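Local coordinates for protein coatomer subunit delta (Saccharomyces cerevisiae, PDB 5FJZ) that forms part of the coatomer coat of Golgi-derived vesicles and, through its mu-homology domain, binds tryptophan-based motifs such as that of Dsl1, at residues Val155-Val167 and Glu180-Ile192. Sequence-based numbering, arbitrary orientation.
Sequences VIFTIPVFPQEPV and EVVNMDQEMGTSI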
loop_
_atom_site.group_PDB
_atom_site.type_symbol
_atom_site.label_atom_id
_atom_site.label_comp_id
_atom_site.label_asym_id
_atom_site.label_seq_id
_atom_site.Cartn_x
_atom_site.Cartn_y
_atom_site.Cartn_z
ATOM N N VAL A 155 23.482 0.353 14.220
ATOM C CA VAL A 155 22.466 1.412 14.083
ATOM C C VAL A 155 22.785 2.310 12.868
ATOM O O VAL A 155 23.920 2.714 12.653
ATOM C CB VAL A 155 22.461 2.246 15.333
ATOM C CG1 VAL A 155 21.426 3.375 15.308
ATOM C CG2 VAL A 155 22.267 1.353 16.548
ATOM N N ILE A 156 21.791 2.546 12.050
ATOM C CA ILE A 156 21.940 3.205 10.781
ATOM C C ILE A 156 21.190 4.521 10.755
ATOM O O ILE A 156 19.969 4.609 11.045
ATOM C CB ILE A 156 21.527 2.285 9.632
ATOM C CG1 ILE A 156 22.477 1.074 9.655
ATOM C CG2 ILE A 156 21.712 3.009 8.313
ATOM C CD1 ILE A 156 22.153 0.016 8.634
ATOM N N PHE A 157 21.933 5.580 10.463
ATOM C CA PHE A 157 21.337 6.909 10.225
ATOM C C PHE A 157 21.289 7.256 8.744
ATOM O O PHE A 157 22.307 7.077 8.029
ATOM C CB PHE A 157 22.175 7.974 10.984
ATOM C CG PHE A 157 22.285 7.703 12.451
ATOM C CD1 PHE A 157 23.285 6.818 12.920
ATOM C CD2 PHE A 157 21.481 8.336 13.339
ATOM C CE1 PHE A 157 23.361 6.514 14.278
ATOM C CE2 PHE A 157 21.536 8.060 14.687
ATOM C CZ PHE A 157 22.516 7.174 15.153
ATOM N N THR A 158 20.142 7.690 8.274
ATOM C CA THR A 158 19.946 7.986 6.835
ATOM C C THR A 158 19.597 9.458 6.673
ATOM O O THR A 158 18.723 9.986 7.310
ATOM C CB THR A 158 18.906 7.041 6.155
ATOM O OG1 THR A 158 19.446 5.742 6.329
ATOM C CG2 THR A 158 18.760 7.393 4.676
ATOM N N ILE A 159 20.331 10.112 5.790
ATOM C CA ILE A 159 20.164 11.458 5.413
ATOM C C ILE A 159 19.664 11.462 3.987
ATOM O O ILE A 159 20.311 10.867 3.103
ATOM C CB ILE A 159 21.533 12.274 5.447
ATOM C CG1 ILE A 159 22.274 11.998 6.729
ATOM C CG2 ILE A 159 21.218 13.748 5.267
ATOM C CD1 ILE A 159 21.487 12.328 7.992
ATOM N N PRO A 160 18.538 12.175 3.699
ATOM C CA PRO A 160 17.859 12.135 2.352
ATOM C C PRO A 160 18.456 13.011 1.218
ATOM O O PRO A 160 17.737 13.733 0.513
ATOM C CB PRO A 160 16.472 12.557 2.665
ATOM C CG PRO A 160 16.659 13.505 3.807
ATOM C CD PRO A 160 17.731 12.892 4.666
ATOM N N VAL A 161 19.742 12.813 0.983
ATOM C CA VAL A 161 20.468 13.556 -0.018
ATOM C C VAL A 161 21.365 12.563 -0.694
ATOM O O VAL A 161 21.629 11.478 -0.164
ATOM C CB VAL A 161 21.237 14.764 0.576
ATOM C CG1 VAL A 161 20.297 15.781 1.114
ATOM C CG2 VAL A 161 22.210 14.346 1.613
ATOM N N PHE A 162 21.798 12.899 -1.896
ATOM C CA PHE A 162 22.703 12.026 -2.647
ATOM C C PHE A 162 23.883 12.888 -3.128
ATOM O O PHE A 162 23.792 13.467 -4.222
ATOM C CB PHE A 162 21.990 11.484 -3.928
ATOM C CG PHE A 162 20.841 10.552 -3.637
ATOM C CD1 PHE A 162 19.629 11.070 -3.250
ATOM C CD2 PHE A 162 21.023 9.214 -3.616
ATOM C CE1 PHE A 162 18.583 10.234 -2.890
ATOM C CE2 PHE A 162 20.008 8.364 -3.226
ATOM C CZ PHE A 162 18.780 8.875 -2.881
ATOM N N PRO A 163 24.923 13.041 -2.311
ATOM C CA PRO A 163 25.867 14.107 -2.662
ATOM C C PRO A 163 26.846 13.653 -3.730
ATOM O O PRO A 163 27.154 12.469 -3.787
ATOM C CB PRO A 163 26.601 14.378 -1.337
ATOM C CG PRO A 163 26.323 13.213 -0.454
ATOM C CD PRO A 163 25.060 12.578 -0.909
ATOM N N GLN A 164 27.314 14.592 -4.552
ATOM C CA GLN A 164 28.417 14.332 -5.505
ATOM C C GLN A 164 29.640 13.855 -4.696
ATOM O O GLN A 164 30.100 12.716 -4.866
ATOM C CB GLN A 164 28.686 15.594 -6.371
ATOM C CG GLN A 164 27.559 15.935 -7.335
ATOM C CD GLN A 164 27.498 14.972 -8.527
ATOM O OE1 GLN A 164 28.393 14.949 -9.394
ATOM N NE2 GLN A 164 26.416 14.200 -8.599
ATOM N N GLU A 165 30.034 14.629 -3.686
ATOM C CA GLU A 165 31.288 14.350 -2.923
ATOM C C GLU A 165 31.068 13.280 -1.858
ATOM O O GLU A 165 29.998 13.230 -1.292
ATOM C CB GLU A 165 31.721 15.669 -2.273
ATOM C CG GLU A 165 33.069 15.695 -1.568
ATOM C CD GLU A 165 34.249 15.623 -2.517
ATOM O OE1 GLU A 165 34.088 15.825 -3.748
ATOM O OE2 GLU A 165 35.378 15.387 -2.011
ATOM N N PRO A 166 32.093 12.481 -1.533
ATOM C CA PRO A 166 32.018 11.567 -0.381
ATOM C C PRO A 166 31.714 12.233 0.959
ATOM O O PRO A 166 32.221 13.315 1.244
ATOM C CB PRO A 166 33.397 10.951 -0.269
ATOM C CG PRO A 166 34.190 11.379 -1.469
ATOM C CD PRO A 166 33.355 12.329 -2.287
ATOM N N VAL A 167 30.935 11.551 1.797
ATOM C CA VAL A 167 30.755 11.972 3.195
ATOM C C VAL A 167 32.056 11.820 3.967
ATOM O O VAL A 167 32.695 10.815 3.860
ATOM C CB VAL A 167 29.801 10.952 3.886
ATOM C CG1 VAL A 167 29.755 11.201 5.375
ATOM C CG2 VAL A 167 28.432 10.980 3.282
ATOM N N GLU A 180 30.708 4.356 9.394
ATOM C CA GLU A 180 31.020 4.246 7.985
ATOM C C GLU A 180 29.743 4.327 7.144
ATOM O O GLU A 180 28.716 3.888 7.585
ATOM C CB GLU A 180 31.762 2.913 7.676
ATOM C CG GLU A 180 30.898 1.691 7.857
ATOM C CD GLU A 180 31.656 0.359 7.883
ATOM O OE1 GLU A 180 32.754 0.275 7.329
ATOM O OE2 GLU A 180 31.104 -0.627 8.430
ATOM N N VAL A 181 29.878 4.836 5.925
ATOM C CA VAL A 181 28.768 4.792 5.016
ATOM C C VAL A 181 28.505 3.344 4.653
ATOM O O VAL A 181 29.455 2.531 4.492
ATOM C CB VAL A 181 28.778 5.851 3.899
ATOM C CG1 VAL A 181 29.909 6.843 3.992
ATOM C CG2 VAL A 181 28.470 5.307 2.533
ATOM N N VAL A 182 27.230 3.023 4.512
ATOM C CA VAL A 182 26.762 1.694 4.150
ATOM C C VAL A 182 25.621 1.796 3.160
ATOM O O VAL A 182 24.929 2.808 3.074
ATOM C CB VAL A 182 26.273 0.841 5.374
ATOM C CG1 VAL A 182 27.444 0.491 6.291
ATOM C CG2 VAL A 182 25.177 1.520 6.058
ATOM N N ASN A 183 25.449 0.721 2.382
ATOM C CA ASN A 183 24.334 0.669 1.533
ATOM C C ASN A 183 23.152 0.162 2.409
ATOM O O ASN A 183 23.255 -0.844 3.028
ATOM C CB ASN A 183 24.575 -0.275 0.379
ATOM C CG ASN A 183 23.331 -0.455 -0.473
ATOM O OD1 ASN A 183 22.766 -1.558 -0.512
ATOM N ND2 ASN A 183 23.015 0.541 -1.296
ATOM N N MET A 184 22.040 0.831 2.323
ATOM C CA MET A 184 20.882 0.503 3.088
ATOM C C MET A 184 19.727 0.960 2.220
ATOM O O MET A 184 19.311 2.116 2.229
ATOM C CB MET A 184 21.004 1.229 4.411
ATOM C CG MET A 184 19.755 1.807 4.994
ATOM S SD MET A 184 18.855 0.459 5.717
ATOM C CE MET A 184 18.013 1.401 6.955
ATOM N N ASP A 185 19.135 0.051 1.468
ATOM C CA ASP A 185 18.119 0.603 0.579
ATOM C C ASP A 185 16.642 0.611 1.079
ATOM O O ASP A 185 15.784 1.060 0.351
ATOM C CB ASP A 185 18.312 0.128 -0.852
ATOM C CG ASP A 185 18.315 -1.314 -0.945
ATOM O OD1 ASP A 185 17.667 -1.893 -0.073
ATOM O OD2 ASP A 185 18.892 -1.840 -1.909
ATOM N N GLN A 186 16.413 0.218 2.331
ATOM C CA GLN A 186 15.117 0.394 3.037
ATOM C C GLN A 186 14.807 1.887 3.308
ATOM O O GLN A 186 13.703 2.216 3.666
ATOM C CB GLN A 186 15.136 -0.314 4.412
ATOM C CG GLN A 186 15.034 -1.824 4.352
ATOM C CD GLN A 186 16.296 -2.450 3.770
ATOM O OE1 GLN A 186 17.374 -2.379 4.374
ATOM N NE2 GLN A 186 16.176 -3.064 2.588
ATOM N N GLU A 187 15.801 2.774 3.242
ATOM C CA GLU A 187 15.566 4.200 3.395
ATOM C C GLU A 187 16.242 4.916 2.256
ATOM O O GLU A 187 17.303 4.510 1.779
ATOM C CB GLU A 187 16.095 4.752 4.745
ATOM C CG GLU A 187 15.443 4.162 5.997
ATOM C CD GLU A 187 13.919 4.383 6.101
ATOM O OE1 GLU A 187 13.363 5.299 5.416
ATOM O OE2 GLU A 187 13.274 3.602 6.884
ATOM N N MET A 188 15.655 5.987 1.818
ATOM C CA MET A 188 16.189 6.732 0.727
ATOM C C MET A 188 17.263 7.752 1.170
ATOM O O MET A 188 17.007 8.616 2.009
ATOM C CB MET A 188 15.064 7.512 0.097
ATOM C CG MET A 188 15.502 8.281 -1.153
ATOM S SD MET A 188 14.569 9.796 -1.402
ATOM C CE MET A 188 12.869 9.161 -1.310
ATOM N N GLY A 189 18.408 7.727 0.490
ATOM C CA GLY A 189 19.463 8.763 0.687
ATOM C C GLY A 189 20.751 8.081 1.039
ATOM O O GLY A 189 21.036 6.979 0.583
ATOM N N THR A 190 21.550 8.764 1.844
ATOM C CA THR A 190 22.870 8.305 2.221
ATOM C C THR A 190 22.868 7.792 3.672
ATOM O O THR A 190 22.383 8.454 4.557
ATOM C CB THR A 190 23.837 9.482 2.052
ATOM O OG1 THR A 190 23.726 9.984 0.703
ATOM C CG2 THR A 190 25.264 9.059 2.390
ATOM N N SER A 191 23.424 6.611 3.891
ATOM C CA SER A 191 23.295 5.889 5.141
ATOM C C SER A 191 24.654 5.676 5.795
ATOM O O SER A 191 25.627 5.223 5.152
ATOM C CB SER A 191 22.620 4.536 4.992
ATOM O OG SER A 191 21.256 4.719 4.594
ATOM N N ILE A 192 24.694 5.948 7.085
ATOM C CA ILE A 192 25.913 5.813 7.923
ATOM C C ILE A 192 25.607 4.901 9.056
ATOM O O ILE A 192 24.652 5.108 9.812
ATOM C CB ILE A 192 26.428 7.189 8.509
ATOM C CG1 ILE A 192 26.706 8.139 7.375
ATOM C CG2 ILE A 192 27.663 6.873 9.385
ATOM C CD1 ILE A 192 26.826 9.624 7.800
#
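T158 and S191 face each other as a non-hydrogen-bonded pair in the antiparallel ladder of strands 155-159 and 190-192, within the larger beta-sheet of the mu-homology domain. Alternate side chains go to opposite faces, T158 and S191 to one, F157, I159, T190 and I192 to the other. Main-chain bonds run both ways between F157 and I192 and between I159 and T190. Between these pairs the hydroxyls of T158 and S191 share a hydrogen bond, OG1 to OG 2.7 Å; both oxygens lie anti to the carbonyl carbon of their own residue (chi1 -60° and -66°), which brings them together over that face. Beside them I156 lays CG2 against S191 CB at 3.8 Å.

On the opposite face, T190 OG1 reaches beyond I159, the last residue of its strand, and donates to V161 O at 2.7 Å, tilted 32° out of the carbonyl plane, while the T190 methyl meets V167 CG2 tip to tip. OG1 also bonds Q102 of a second subunit.

Past the inverse gamma turn at P160, G189 CA makes a CH-pi contact over the F162 ring face, 4.1 Å from the centroid, and M188 CG comes to the ring edge. With the bound peptide's aromatic side chain also packed on F162, a leucine here would probably cost all three their flat aromatic partner. A side chain at G189 would run into I159 O and P160 CA, and its backbone angles alone call for glycine; its CA makes a CA-H...O contact of 3.3 Å with I159 O, the acceptor shared by T190 N and V161 N.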